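Local atomic coordinates of hydroquinone dioxygenase small subunit (Pseudomonas sp., PDB entry 4ZXA), a protein that forms, together with a large subunit, a two-subunit Fe2+-dependent hydroquinone 1,2-dioxygenase of cupin type, which probably cleaves the aromatic ring of hydroquinone. Residues 18-23 with 37-42; 65-70 with 143-148; 49-54 with 157-162. All blocks are in the same frame, centred on the assembly; numbering follows the deposited sequence.

In the fold
Interaction 1 comes first along the chain and lies on the outside of the mixed sheet, at the interface with the large subunit. Interaction 2 is nested inside the loop that interaction 3 closes. These two share the mixed sheet of the cupin sandwich, where strand 61-69 lies between strands 145-153 and 52-58. Their centres are about 13 Å apart. Thr65 N with Val53 O and Tyr50 N with Arg67 O probably hydrogen-bond between them. The centre of interaction 1 is about 15 Å from that of interaction 2. Ile40 and Phe41 of helix 40-45 touch Thr65 and Val147, so this short helix connects the sheet to the subunit interface.

Interaction 1 of 3, residues 18-23 with 37-42; sequences DNFRKG and FSNIFE
The capped N-terminus of helix 40-45 receives the extended loop 18-23, with Phe20 lying over the first turn and Lys22 reaching along its side. The Phe20 ring turns one face to the Phe41-Glu42 peptide, and Glu42 N stands 3.7 Å above the ring plane, near the rim. CZ of Phe20 meets CA of Glu42 at 3.6 Å, while its CD1 lies 3.7 Å from CB of Phe41. The Phe20 ring is placed there by a first torsion of 66°, with CG between the backbone N and the carbonyl carbon. Of the Phe41 side chain it is CB that comes nearest Phe20; the Phe41 ring packs on Met86 and Val147. An alanine in place of Phe20 would probably leave a gap over the Phe41-Glu42 peptide and bare CB of Phe41 and of Glu42.

Asn39, next to the Phe20 ring, is the N-cap of the helix. Its OD1 takes Phe41 N at 2.8 Å and Glu42 N at 3.3 Å, the two donors coming from opposite faces of the amide plane. ND2 is held by Asp293 of the large subunit, which should help fix the rotation of the amide.

Lys22 runs past Asn39 CB, bends at its third torsion (69°), and forms a salt bridge from NZ to OE1 of Glu42. The modelled length, 2.5 Å, is very short and its exact value is doubtful. A water links the same NZ to Phe37 O. CG of Lys22 sits at the edge of the Phe37 ring, 4.1 Å from CE2.

Leu167 packs on Phe37 and Lys22. Ser38 and Asn39 pair antiparallel with a strand of the large subunit, so the sheet crosses the interface. Ile40 and Phe41 pack on strands 81-87 and 145-153.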
ATOM      1  N   ASP A  18      13.863  22.167 -29.381  1.00 35.79           N
ATOM      2  CA  ASP A  18      14.963  21.393 -29.972  1.00 40.62           C
ATOM      3  C   ASP A  18      15.020  19.974 -29.438  1.00 43.55           C
ATOM      4  O   ASP A  18      15.655  19.092 -30.036  1.00 41.31           O
ATOM      5  CB  ASP A  18      16.316  22.065 -29.700  1.00 36.83           C
ATOM      6  CG  ASP A  18      16.601  23.200 -30.654  1.00 57.83           C
ATOM      7  OD1 ASP A  18      15.850  23.344 -31.656  1.00 48.49           O
ATOM      8  OD2 ASP A  18      17.581  23.942 -30.401  1.00 65.58           O
ATOM      9  N   ASN A  19      14.369  19.763 -28.298  1.00 34.60           N
ATOM     10  CA  ASN A  19      14.520  18.517 -27.580  1.00 32.78           C
ATOM     11  C   ASN A  19      13.303  18.238 -26.719  1.00 33.55           C
ATOM     12  O   ASN A  19      13.151  18.808 -25.640  1.00 31.06           O
ATOM     13  CB  ASN A  19      15.789  18.566 -26.723  1.00 32.32           C
ATOM     14  CG  ASN A  19      16.049  17.270 -26.000  1.00 43.13           C
ATOM     15  OD1 ASN A  19      15.608  16.199 -26.434  1.00 46.59           O
ATOM     16  ND2 ASN A  19      16.764  17.352 -24.885  1.00 46.76           N
ATOM     17  N   PHE A  20      12.426  17.373 -27.213  1.00 30.25           N
ATOM     18  CA  PHE A  20      11.261  16.961 -26.451  1.00 31.99           C
ATOM     19  C   PHE A  20      10.895  15.532 -26.773  1.00 30.14           C
ATOM     20  O   PHE A  20      11.210  15.026 -27.848  1.00 30.99           O
ATOM     21  CB  PHE A  20      10.068  17.882 -26.728  1.00 30.68           C
ATOM     22  CG  PHE A  20       9.554  17.810 -28.133  1.00 28.53           C
ATOM     23  CD1 PHE A  20       9.979  18.718 -29.087  1.00 30.18           C
ATOM     24  CD2 PHE A  20       8.630  16.848 -28.496  1.00 26.65           C
ATOM     25  CE1 PHE A  20       9.494  18.665 -30.382  1.00 31.16           C
ATOM     26  CE2 PHE A  20       8.143  16.790 -29.784  1.00 31.55           C
ATOM     27  CZ  PHE A  20       8.579  17.700 -30.733  1.00 29.51           C
ATOM     28  N   ARG A  21      10.219  14.886 -25.835  1.00 29.09           N
ATOM     29  CA  ARG A  21       9.778  13.512 -26.022  1.00 32.68           C
ATOM     30  C   ARG A  21       8.334  13.390 -25.561  1.00 32.78           C
ATOM     31  O   ARG A  21       8.060  13.357 -24.360  1.00 31.50           O
ATOM     32  CB  ARG A  21      10.674  12.553 -25.228  1.00 29.85           C
ATOM     33  CG  ARG A  21      10.212  11.105 -25.261  1.00 41.62           C
ATOM     34  CD  ARG A  21      11.146  10.170 -24.496  1.00 43.74           C
ATOM     35  NE  ARG A  21      11.552   9.071 -25.363  1.00 58.50           N
ATOM     36  CZ  ARG A  21      12.589   9.131 -26.196  1.00 66.60           C
ATOM     37  NH1 ARG A  21      13.335  10.233 -26.257  1.00 59.52           N
ATOM     38  NH2 ARG A  21      12.886   8.088 -26.965  1.00 65.56           N
ATOM     39  N   LYS A  22       7.410  13.334 -26.511  1.00 31.45           N
ATOM     40  CA  LYS A  22       6.001  13.245 -26.157  1.00 29.98           C
ATOM     41  C   LYS A  22       5.748  12.021 -25.302  1.00 30.90           C
ATOM     42  O   LYS A  22       6.370  10.982 -25.492  1.00 31.47           O
ATOM     43  CB  LYS A  22       5.106  13.205 -27.393  1.00 25.18           C
ATOM     44  CG  LYS A  22       3.626  13.118 -27.050  1.00 31.88           C
ATOM     45  CD  LYS A  22       2.759  13.711 -28.152  1.00 32.45           C
ATOM     46  CE  LYS A  22       2.800  12.840 -29.388  1.00 33.10           C
ATOM     47  NZ  LYS A  22       2.070  13.457 -30.516  1.00 26.54           N
ATOM     48  N   GLY A  23       4.837  12.152 -24.349  1.00 29.68           N
ATOM     49  CA  GLY A  23       4.463  11.025 -23.522  1.00 26.13           C
ATOM     50  C   GLY A  23       3.688  10.029 -24.347  1.00 28.43           C
ATOM     51  O   GLY A  23       3.732  10.066 -25.572  1.00 33.25           O
ATOM     52  N   PHE A  37      -4.895  14.508 -26.029  1.00 25.36           N
ATOM     53  CA  PHE A  37      -3.501  14.419 -25.604  1.00 24.70           C
ATOM     54  C   PHE A  37      -2.529  15.027 -26.611  1.00 27.22           C
ATOM     55  O   PHE A  37      -2.307  14.459 -27.681  1.00 30.53           O
ATOM     56  CB  PHE A  37      -3.141  12.953 -25.382  1.00 25.00           C
ATOM     57  CG  PHE A  37      -1.896  12.751 -24.573  1.00 28.79           C
ATOM     58  CD1 PHE A  37      -1.964  12.650 -23.194  1.00 22.86           C
ATOM     59  CD2 PHE A  37      -0.653  12.657 -25.194  1.00 29.85           C
ATOM     60  CE1 PHE A  37      -0.811  12.458 -22.435  1.00 28.80           C
ATOM     61  CE2 PHE A  37       0.507  12.466 -24.451  1.00 28.62           C
ATOM     62  CZ  PHE A  37       0.429  12.363 -23.067  1.00 30.23           C
ATOM     63  N   SER A  38      -1.952  16.175 -26.277  1.00 24.65           N
ATOM     64  CA  SER A  38      -0.927  16.768 -27.132  1.00 26.98           C
ATOM     65  C   SER A  38       0.325  17.120 -26.333  1.00 25.57           C
ATOM     66  O   SER A  38       0.435  16.787 -25.161  1.00 24.80           O
ATOM     67  CB  SER A  38      -1.464  18.010 -27.840  1.00 26.24           C
ATOM     68  OG  SER A  38      -1.617  19.083 -26.933  1.00 26.74           O
ATOM     69  N   ASN A  39       1.273  17.791 -26.977  1.00 26.45           N
ATOM     70  CA  ASN A  39       2.497  18.227 -26.309  1.00 24.90           C
ATOM     71  C   ASN A  39       2.873  19.615 -26.812  1.00 24.00           C
ATOM     72  O   ASN A  39       2.992  19.823 -28.016  1.00 25.27           O
ATOM     73  CB  ASN A  39       3.618  17.235 -26.581  1.00 23.46           C
ATOM     74  CG  ASN A  39       4.923  17.656 -25.963  1.00 27.76           C
ATOM     75  OD1 ASN A  39       5.545  18.627 -26.404  1.00 29.30           O
ATOM     76  ND2 ASN A  39       5.363  16.920 -24.941  1.00 27.45           N
ATOM     77  N   ILE A  40       3.044  20.568 -25.900  1.00 20.64           N
ATOM     78  CA  ILE A  40       3.150  21.974 -26.295  1.00 23.92           C
ATOM     79  C   ILE A  40       4.371  22.233 -27.196  1.00 28.73           C
ATOM     80  O   ILE A  40       4.406  23.188 -27.976  1.00 26.04           O
ATOM     81  CB  ILE A  40       3.182  22.934 -25.077  1.00 24.57           C
ATOM     82  CG1 ILE A  40       4.372  22.631 -24.161  1.00 23.24           C
ATOM     83  CG2 ILE A  40       1.888  22.865 -24.284  1.00 19.50           C
ATOM     84  CD1 ILE A  40       4.616  23.732 -23.152  1.00 23.62           C
ATOM     85  N   PHE A  41       5.366  21.367 -27.091  1.00 23.42           N
ATOM     86  CA  PHE A  41       6.567  21.544 -27.867  1.00 28.07           C
ATOM     87  C   PHE A  41       6.362  21.054 -29.290  1.00 27.27           C
ATOM     88  O   PHE A  41       6.682  21.765 -30.236  1.00 26.13           O
ATOM     89  CB  PHE A  41       7.774  20.932 -27.152  1.00 26.57           C
ATOM     90  CG  PHE A  41       8.070  21.609 -25.853  1.00 25.58           C
ATOM     91  CD1 PHE A  41       8.560  22.896 -25.840  1.00 24.35           C
ATOM     92  CD2 PHE A  41       7.783  20.995 -24.644  1.00 29.49           C
ATOM     93  CE1 PHE A  41       8.791  23.550 -24.650  1.00 29.50           C
ATOM     94  CE2 PHE A  41       8.022  21.644 -23.441  1.00 28.33           C
ATOM     95  CZ  PHE A  41       8.522  22.924 -23.446  1.00 26.57           C
ATOM     96  N   GLU A  42       5.795  19.866 -29.441  1.00 27.35           N
ATOM     97  CA  GLU A  42       5.372  19.419 -30.756  1.00 30.54           C
ATOM     98  C   GLU A  42       4.459  20.471 -31.387  1.00 29.94           C
ATOM     99  O   GLU A  42       4.628  20.843 -32.553  1.00 36.39           O
ATOM    100  CB  GLU A  42       4.666  18.056 -30.685  1.00 30.85           C
ATOM    101  CG  GLU A  42       4.425  17.428 -32.048  1.00 25.82           C
ATOM    102  CD  GLU A  42       4.055  15.965 -31.954  1.00 37.40           C
ATOM    103  OE1 GLU A  42       3.154  15.616 -31.155  1.00 29.94           O
ATOM    104  OE2 GLU A  42       4.683  15.155 -32.672  1.00 42.58           O
TER
HETATM  105  O   HOH W   1      -0.468  14.161 -29.937  1.00 31.19           O

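Interaction 2 of 3, residues 65-70 with 143-148; sequences TLRAEG and SRPGVI
Leu66 and Ile148 are an antiparallel hydrogen-bonded pair, and so are Ala68 and Gly146. Four backbone bonds join the strands. Leu66 N to Ile148 O (2.7 Å) and Ile148 N to Leu66 O are nearly straight. At the other pair, the Ala68 N-H approaches Gly146 O from above the carbonyl plane. CA-H...O contacts add to these, including Pro145 CA to Ala68 O at 3.3 Å.

Apolar contacts lie on both faces. On one, CB of Leu66 meets CB of Ile148 at 4.0 Å, and CD1 of Ile148 reaches CB of Ala68 at 3.9 Å. On the other, CG2 of Thr65 approaches CG1 of Val147.

Within strand 61-69, Arg67 is extended from CG to NE, and its NE gives a bond of 2.8 Å to Glu69 OE1, a salt bridge lying in the guanidinium plane. Across the contact, NH2 of Arg67 lies beside CB of Pro145, at 3.8 Å.

Strand 145-153 lies between strands 61-69 and 81-87. Helix 40-45 packs on the Thr65 and Val147 side, where Ala44 O takes Arg67 NH1. Phe140 of strand 136-142, in the other sheet, packs against Leu66 and Ile148.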
ATOM      1  N   THR A  65      -1.069  27.597 -26.844  1.00 24.60           N
ATOM      2  CA  THR A  65       0.364  27.450 -27.056  1.00 24.73           C
ATOM      3  C   THR A  65       0.803  28.382 -28.180  1.00 25.24           C
ATOM      4  O   THR A  65       0.248  28.342 -29.278  1.00 25.94           O
ATOM      5  CB  THR A  65       0.753  25.989 -27.412  1.00 24.59           C
ATOM      6  OG1 THR A  65       0.449  25.128 -26.307  1.00 23.88           O
ATOM      7  CG2 THR A  65       2.248  25.886 -27.702  1.00 22.20           C
ATOM      8  N   LEU A  66       1.772  29.246 -27.902  1.00 24.53           N
ATOM      9  CA  LEU A  66       2.315  30.125 -28.943  1.00 29.20           C
ATOM     10  C   LEU A  66       3.769  29.802 -29.273  1.00 34.42           C
ATOM     11  O   LEU A  66       4.611  29.600 -28.370  1.00 25.42           O
ATOM     12  CB  LEU A  66       2.207  31.605 -28.560  1.00 25.53           C
ATOM     13  CG  LEU A  66       0.829  32.262 -28.524  1.00 32.03           C
ATOM     14  CD1 LEU A  66      -0.013  31.677 -27.400  1.00 28.54           C
ATOM     15  CD2 LEU A  66       0.971  33.766 -28.353  1.00 24.17           C
ATOM     16  N   ARG A  67       4.060  29.765 -30.571  1.00 33.89           N
ATOM     17  CA  ARG A  67       5.436  29.701 -31.030  1.00 33.41           C
ATOM     18  C   ARG A  67       5.990  31.122 -31.076  1.00 31.89           C
ATOM     19  O   ARG A  67       5.611  31.919 -31.937  1.00 34.25           O
ATOM     20  CB  ARG A  67       5.519  29.043 -32.410  1.00 39.47           C
ATOM     21  CG  ARG A  67       6.940  28.853 -32.921  1.00 32.68           C
ATOM     22  CD  ARG A  67       6.997  28.506 -34.411  1.00 36.13           C
ATOM     23  NE  ARG A  67       8.372  28.617 -34.882  1.00 38.78           N
ATOM     24  CZ  ARG A  67       9.278  27.658 -34.745  1.00 42.26           C
ATOM     25  NH1 ARG A  67       8.925  26.502 -34.186  1.00 42.02           N
ATOM     26  NH2 ARG A  67      10.526  27.846 -35.172  1.00 33.27           N
ATOM     27  N   ALA A  68       6.875  31.444 -30.140  1.00 29.94           N
ATOM     28  CA  ALA A  68       7.487  32.766 -30.103  1.00 32.72           C
ATOM     29  C   ALA A  68       8.681  32.841 -31.069  1.00 36.98           C
ATOM     30  O   ALA A  68       9.730  32.221 -30.846  1.00 32.82           O
ATOM     31  CB  ALA A  68       7.913  33.111 -28.679  1.00 27.53           C
ATOM     32  N   GLU A  69       8.503  33.595 -32.146  1.00 36.03           N
ATOM     33  CA  GLU A  69       9.543  33.767 -33.150  1.00 36.40           C
ATOM     34  C   GLU A  69       9.395  35.135 -33.799  1.00 34.66           C
ATOM     35  O   GLU A  69       8.421  35.408 -34.502  1.00 32.44           O
ATOM     36  CB  GLU A  69       9.464  32.666 -34.208  1.00 38.21           C
ATOM     37  CG  GLU A  69      10.580  32.739 -35.237  1.00 39.62           C
ATOM     38  CD  GLU A  69      10.507  31.621 -36.261  1.00 53.66           C
ATOM     39  OE1 GLU A  69       9.581  30.782 -36.158  1.00 53.38           O
ATOM     40  OE2 GLU A  69      11.375  31.581 -37.166  1.00 55.28           O
ATOM     41  N   GLY A  70      10.360  36.004 -33.558  1.00 33.80           N
ATOM     42  CA  GLY A  70      10.243  37.355 -34.058  1.00 40.48           C
ATOM     43  C   GLY A  70       9.353  38.201 -33.170  1.00 40.27           C
ATOM     44  O   GLY A  70       9.400  38.102 -31.945  1.00 39.55           O
ATOM     45  N   SER A 143      14.095  36.691 -30.120  1.00 43.75           N
ATOM     46  CA  SER A 143      15.251  36.586 -31.012  1.00 53.18           C
ATOM     47  C   SER A 143      15.403  35.160 -31.501  1.00 52.78           C
ATOM     48  O   SER A 143      15.757  34.921 -32.661  1.00 52.66           O
ATOM     49  CB  SER A 143      16.538  37.007 -30.296  1.00 46.49           C
ATOM     50  OG  SER A 143      16.406  38.299 -29.738  1.00 50.36           O
ATOM     51  N   ARG A 144      15.146  34.214 -30.600  1.00 53.55           N
ATOM     52  CA  ARG A 144      15.260  32.792 -30.911  1.00 47.75           C
ATOM     53  C   ARG A 144      13.935  32.093 -30.676  1.00 42.84           C
ATOM     54  O   ARG A 144      13.144  32.519 -29.840  1.00 40.04           O
ATOM     55  CB  ARG A 144      16.355  32.143 -30.065  1.00 50.08           C
ATOM     56  CG  ARG A 144      17.713  32.830 -30.205  1.00 71.76           C
ATOM     57  CD  ARG A 144      18.872  31.951 -29.726  1.00 71.39           C
ATOM     58  NE  ARG A 144      20.142  32.674 -29.782  1.00 74.01           N
ATOM     59  CZ  ARG A 144      20.449  33.705 -28.996  1.00 79.87           C
ATOM     60  NH1 ARG A 144      19.573  34.133 -28.092  1.00 75.36           N
ATOM     61  NH2 ARG A 144      21.629  34.312 -29.113  1.00 68.79           N
ATOM     62  N   PRO A 145      13.687  31.011 -31.420  1.00 41.81           N
ATOM     63  CA  PRO A 145      12.417  30.292 -31.289  1.00 40.51           C
ATOM     64  C   PRO A 145      12.186  29.817 -29.851  1.00 44.14           C
ATOM     65  O   PRO A 145      13.061  29.194 -29.240  1.00 35.35           O
ATOM     66  CB  PRO A 145      12.593  29.089 -32.232  1.00 51.24           C
ATOM     67  CG  PRO A 145      13.677  29.498 -33.192  1.00 36.51           C
ATOM     68  CD  PRO A 145      14.601  30.360 -32.375  1.00 41.91           C
ATOM     69  N   GLY A 146      11.009  30.125 -29.316  1.00 39.16           N
ATOM     70  CA  GLY A 146      10.639  29.695 -27.983  1.00 33.51           C
ATOM     71  C   GLY A 146       9.172  29.312 -27.927  1.00 32.65           C
ATOM     72  O   GLY A 146       8.478  29.339 -28.942  1.00 29.44           O
ATOM     73  N   VAL A 147       8.702  28.971 -26.730  1.00 33.42           N
ATOM     74  CA  VAL A 147       7.324  28.551 -26.524  1.00 27.20           C
ATOM     75  C   VAL A 147       6.642  29.345 -25.404  1.00 29.83           C
ATOM     76  O   VAL A 147       7.176  29.441 -24.293  1.00 25.94           O
ATOM     77  CB  VAL A 147       7.267  27.059 -26.194  1.00 29.47           C
ATOM     78  CG1 VAL A 147       5.845  26.638 -25.986  1.00 28.99           C
ATOM     79  CG2 VAL A 147       7.912  26.234 -27.310  1.00 26.48           C
ATOM     80  N   ILE A 148       5.479  29.929 -25.711  1.00 28.76           N
ATOM     81  CA  ILE A 148       4.685  30.667 -24.723  1.00 26.49           C
ATOM     82  C   ILE A 148       3.357  29.958 -24.443  1.00 30.74           C
ATOM     83  O   ILE A 148       2.610  29.633 -25.380  1.00 27.72           O
ATOM     84  CB  ILE A 148       4.316  32.087 -25.201  1.00 29.63           C
ATOM     85  CG1 ILE A 148       5.554  32.896 -25.597  1.00 33.06           C
ATOM     86  CG2 ILE A 148       3.512  32.812 -24.133  1.00 24.35           C
ATOM     87  CD1 ILE A 148       5.225  34.284 -26.167  1.00 31.43           C
TER

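Interaction 3 of 3, residues 49-54 with 157-162; sequences PYEKVV and LSVEKW
Val54 points its side chain at the segment 157-162 and divides its two methyls between different partners. CG1, opposite the backbone N (first torsion -179°), meets the benzene part of Trp162, 3.6 Å from CZ2. CG2, the other branch, meets CB of Ser158 at 3.7 Å, with CG of Glu160 nearby.

The indole of Trp162 lies across Val54, and one face carries Val54 O near the rim. On the same face a water sits over the ring centre. This water donates to Val54 O and accepts from Lys161 N, so it bridges the segments. At the ring edge NE1 gives Glu160 OE2 an almost straight bond of 3.0 Å, with the oxygen in the ring plane. The bond should help hold the indole's rotation. The other carboxylate oxygen of Glu160 forms a salt bridge with Lys154.

On the Val53 side of the strand, Glu51 and Val159 cross at about a right angle, OE2 of Glu51 lying 3.7 Å from CG1 of Val159. The Lys161 chain crosses Val53 similarly, bringing CE to 4.0 Å from CG2 of Val53.

Elsewhere, Lys52 bends at its last two torsions and lays CD against CB of Leu157. Its ammonium makes a cation-pi contact with Phe75.

The backbones run parallel at Val53 and Val159. Val159 N bonds to Lys52 O at 2.8 Å and Val54 N to Val159 O at 2.9 Å. A second water joins Lys52 N to Leu157 O.

The short strand 158-159 is thus the outermost strand of the mixed sheet within this chain, beside strand 52-58, whose other neighbour is strand 61-69. Trp162 begins helix 162-165 and packs on Leu57 and on Ile337 of the large subunit.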
ATOM      1  N   PRO A  49       4.479  31.533 -36.359  1.00 39.28           N
ATOM      2  CA  PRO A  49       4.798  32.361 -35.197  1.00 36.21           C
ATOM      3  C   PRO A  49       3.566  33.037 -34.627  1.00 37.43           C
ATOM      4  O   PRO A  49       2.840  33.711 -35.361  1.00 41.93           O
ATOM      5  CB  PRO A  49       5.776  33.386 -35.770  1.00 40.49           C
ATOM      6  CG  PRO A  49       6.500  32.607 -36.822  1.00 38.70           C
ATOM      7  CD  PRO A  49       5.421  31.759 -37.467  1.00 39.18           C
ATOM      8  N   TYR A  50       3.324  32.815 -33.337  1.00 33.27           N
ATOM      9  CA  TYR A  50       2.271  33.501 -32.586  1.00 30.18           C
ATOM     10  C   TYR A  50       0.843  33.112 -32.947  1.00 26.45           C
ATOM     11  O   TYR A  50      -0.106  33.785 -32.567  1.00 24.65           O
ATOM     12  CB  TYR A  50       2.470  35.014 -32.644  1.00 27.64           C
ATOM     13  CG  TYR A  50       3.767  35.439 -32.001  1.00 36.32           C
ATOM     14  CD1 TYR A  50       3.945  35.348 -30.616  1.00 29.41           C
ATOM     15  CD2 TYR A  50       4.826  35.914 -32.773  1.00 35.67           C
ATOM     16  CE1 TYR A  50       5.134  35.733 -30.019  1.00 34.76           C
ATOM     17  CE2 TYR A  50       6.021  36.304 -32.183  1.00 34.63           C
ATOM     18  CZ  TYR A  50       6.174  36.211 -30.806  1.00 35.86           C
ATOM     19  OH  TYR A  50       7.367  36.600 -30.222  1.00 36.46           O
ATOM     20  N   GLU A  51       0.701  32.021 -33.685  1.00 26.64           N
ATOM     21  CA  GLU A  51      -0.598  31.410 -33.876  1.00 26.09           C
ATOM     22  C   GLU A  51      -1.035  30.884 -32.496  1.00 29.49           C
ATOM     23  O   GLU A  51      -0.357  30.045 -31.898  1.00 28.25           O
ATOM     24  CB  GLU A  51      -0.472  30.254 -34.863  1.00 21.74           C
ATOM     25  CG  GLU A  51      -1.762  29.809 -35.496  1.00 23.06           C
ATOM     26  CD  GLU A  51      -1.579  28.520 -36.274  1.00 35.36           C
ATOM     27  OE1 GLU A  51      -0.412  28.158 -36.560  1.00 37.81           O
ATOM     28  OE2 GLU A  51      -2.593  27.855 -36.590  1.00 34.51           O
ATOM     29  N   LYS A  52      -2.152  31.387 -31.986  1.00 24.83           N
ATOM     30  CA  LYS A  52      -2.641  30.987 -30.667  1.00 28.32           C
ATOM     31  C   LYS A  52      -3.356  29.622 -30.707  1.00 23.55           C
ATOM     32  O   LYS A  52      -4.558  29.546 -30.909  1.00 27.60           O
ATOM     33  CB  LYS A  52      -3.531  32.097 -30.097  1.00 23.56           C
ATOM     34  CG  LYS A  52      -2.824  33.480 -30.043  1.00 25.52           C
ATOM     35  CD  LYS A  52      -3.799  34.624 -29.667  1.00 29.38           C
ATOM     36  CE  LYS A  52      -3.720  34.993 -28.187  1.00 31.02           C
ATOM     37  NZ  LYS A  52      -2.442  35.767 -27.853  1.00 36.90           N
ATOM     38  N   VAL A  53      -2.609  28.536 -30.529  1.00 24.51           N
ATOM     39  CA  VAL A  53      -3.188  27.213 -30.739  1.00 26.10           C
ATOM     40  C   VAL A  53      -3.771  26.720 -29.435  1.00 30.66           C
ATOM     41  O   VAL A  53      -3.050  26.567 -28.438  1.00 27.79           O
ATOM     42  CB  VAL A  53      -2.158  26.153 -31.264  1.00 30.40           C
ATOM     43  CG1 VAL A  53      -2.828  24.782 -31.391  1.00 24.23           C
ATOM     44  CG2 VAL A  53      -1.545  26.580 -32.611  1.00 22.82           C
ATOM     45  N   VAL A  54      -5.080  26.494 -29.437  1.00 27.02           N
ATOM     46  CA  VAL A  54      -5.746  25.950 -28.272  1.00 26.10           C
ATOM     47  C   VAL A  54      -5.292  24.510 -28.035  1.00 26.43           C
ATOM     48  O   VAL A  54      -5.432  23.654 -28.915  1.00 21.98           O
ATOM     49  CB  VAL A  54      -7.269  25.977 -28.439  1.00 26.52           C
ATOM     50  CG1 VAL A  54      -7.956  25.423 -27.186  1.00 21.51           C
ATOM     51  CG2 VAL A  54      -7.746  27.401 -28.775  1.00 23.79           C
ATOM     52  N   LEU A 157      -8.900  35.113 -32.241  1.00 27.40           N
ATOM     53  CA  LEU A 157      -7.560  34.656 -32.619  1.00 26.25           C
ATOM     54  C   LEU A 157      -7.249  33.194 -32.259  1.00 32.97           C
ATOM     55  O   LEU A 157      -6.214  32.658 -32.666  1.00 31.74           O
ATOM     56  CB  LEU A 157      -6.499  35.546 -31.967  1.00 25.96           C
ATOM     57  CG  LEU A 157      -6.182  36.922 -32.564  1.00 35.42           C
ATOM     58  CD1 LEU A 157      -7.282  37.429 -33.511  1.00 30.17           C
ATOM     59  CD2 LEU A 157      -5.873  37.945 -31.466  1.00 24.95           C
ATOM     60  N   SER A 158      -8.124  32.546 -31.496  1.00 25.05           N
ATOM     61  CA  SER A 158      -7.815  31.207 -31.018  1.00 25.24           C
ATOM     62  C   SER A 158      -7.991  30.192 -32.129  1.00 28.44           C
ATOM     63  O   SER A 158      -9.016  30.156 -32.803  1.00 30.94           O
ATOM     64  CB  SER A 158      -8.682  30.845 -29.821  1.00 26.67           C
ATOM     65  OG  SER A 158      -8.555  31.813 -28.795  1.00 27.28           O
ATOM     66  N   VAL A 159      -6.986  29.360 -32.336  1.00 25.33           N
ATOM     67  CA  VAL A 159      -7.093  28.369 -33.385  1.00 25.21           C
ATOM     68  C   VAL A 159      -7.292  26.989 -32.777  1.00 28.51           C
ATOM     69  O   VAL A 159      -6.522  26.562 -31.914  1.00 27.06           O
ATOM     70  CB  VAL A 159      -5.855  28.383 -34.308  1.00 29.33           C
ATOM     71  CG1 VAL A 159      -6.094  27.505 -35.543  1.00 25.00           C
ATOM     72  CG2 VAL A 159      -5.532  29.814 -34.714  1.00 24.22           C
ATOM     73  N   GLU A 160      -8.335  26.301 -33.224  1.00 23.61           N
ATOM     74  CA  GLU A 160      -8.536  24.923 -32.833  1.00 26.98           C
ATOM     75  C   GLU A 160      -8.153  23.999 -33.978  1.00 33.54           C
ATOM     76  O   GLU A 160      -8.575  24.193 -35.124  1.00 33.87           O
ATOM     77  CB  GLU A 160      -9.988  24.678 -32.429  1.00 28.03           C
ATOM     78  CG  GLU A 160     -10.390  25.334 -31.117  1.00 30.46           C
ATOM     79  CD  GLU A 160     -11.863  25.117 -30.805  1.00 34.90           C
ATOM     80  OE1 GLU A 160     -12.700  25.869 -31.343  1.00 40.40           O
ATOM     81  OE2 GLU A 160     -12.190  24.181 -30.049  1.00 28.97           O
ATOM     82  N   LYS A 161      -7.342  22.995 -33.671  1.00 34.31           N
ATOM     83  CA  LYS A 161      -6.988  21.993 -34.663  1.00 28.51           C
ATOM     84  C   LYS A 161      -6.685  20.685 -33.964  1.00 29.50           C
ATOM     85  O   LYS A 161      -5.604  20.104 -34.134  1.00 29.79           O
ATOM     86  CB  LYS A 161      -5.808  22.454 -35.529  1.00 40.34           C
ATOM     87  CG  LYS A 161      -4.636  23.120 -34.789  1.00 40.27           C
ATOM     88  CD  LYS A 161      -3.323  22.791 -35.495  1.00 39.62           C
ATOM     89  CE  LYS A 161      -2.365  23.982 -35.564  1.00 41.62           C
ATOM     90  NZ  LYS A 161      -0.972  23.543 -35.986  1.00 38.69           N
ATOM     91  N   TRP A 162      -7.657  20.234 -33.176  1.00 27.41           N
ATOM     92  CA  TRP A 162      -7.488  19.056 -32.337  1.00 28.85           C
ATOM     93  C   TRP A 162      -7.003  17.839 -33.125  1.00 28.38           C
ATOM     94  O   TRP A 162      -6.051  17.173 -32.731  1.00 31.14           O
ATOM     95  CB  TRP A 162      -8.788  18.749 -31.560  1.00 31.59           C
ATOM     96  CG  TRP A 162      -9.271  19.934 -30.765  1.00 27.46           C
ATOM     97  CD1 TRP A 162     -10.227  20.826 -31.135  1.00 24.64           C
ATOM     98  CD2 TRP A 162      -8.798  20.362 -29.475  1.00 28.76           C
ATOM     99  NE1 TRP A 162     -10.378  21.790 -30.167  1.00 25.91           N
ATOM    100  CE2 TRP A 162      -9.513  21.530 -29.137  1.00 24.11           C
ATOM    101  CE3 TRP A 162      -7.830  19.874 -28.579  1.00 22.88           C
ATOM    102  CZ2 TRP A 162      -9.306  22.218 -27.938  1.00 21.39           C
ATOM    103  CZ3 TRP A 162      -7.622  20.558 -27.392  1.00 23.98           C
ATOM    104  CH2 TRP A 162      -8.359  21.722 -27.082  1.00 24.13           C
TER
HETATM  105  O   HOH W   2      -3.716  33.265 -33.875  1.00 33.04           O
HETATM  106  O   HOH W   3      -6.887  22.533 -31.056  1.00 29.29           O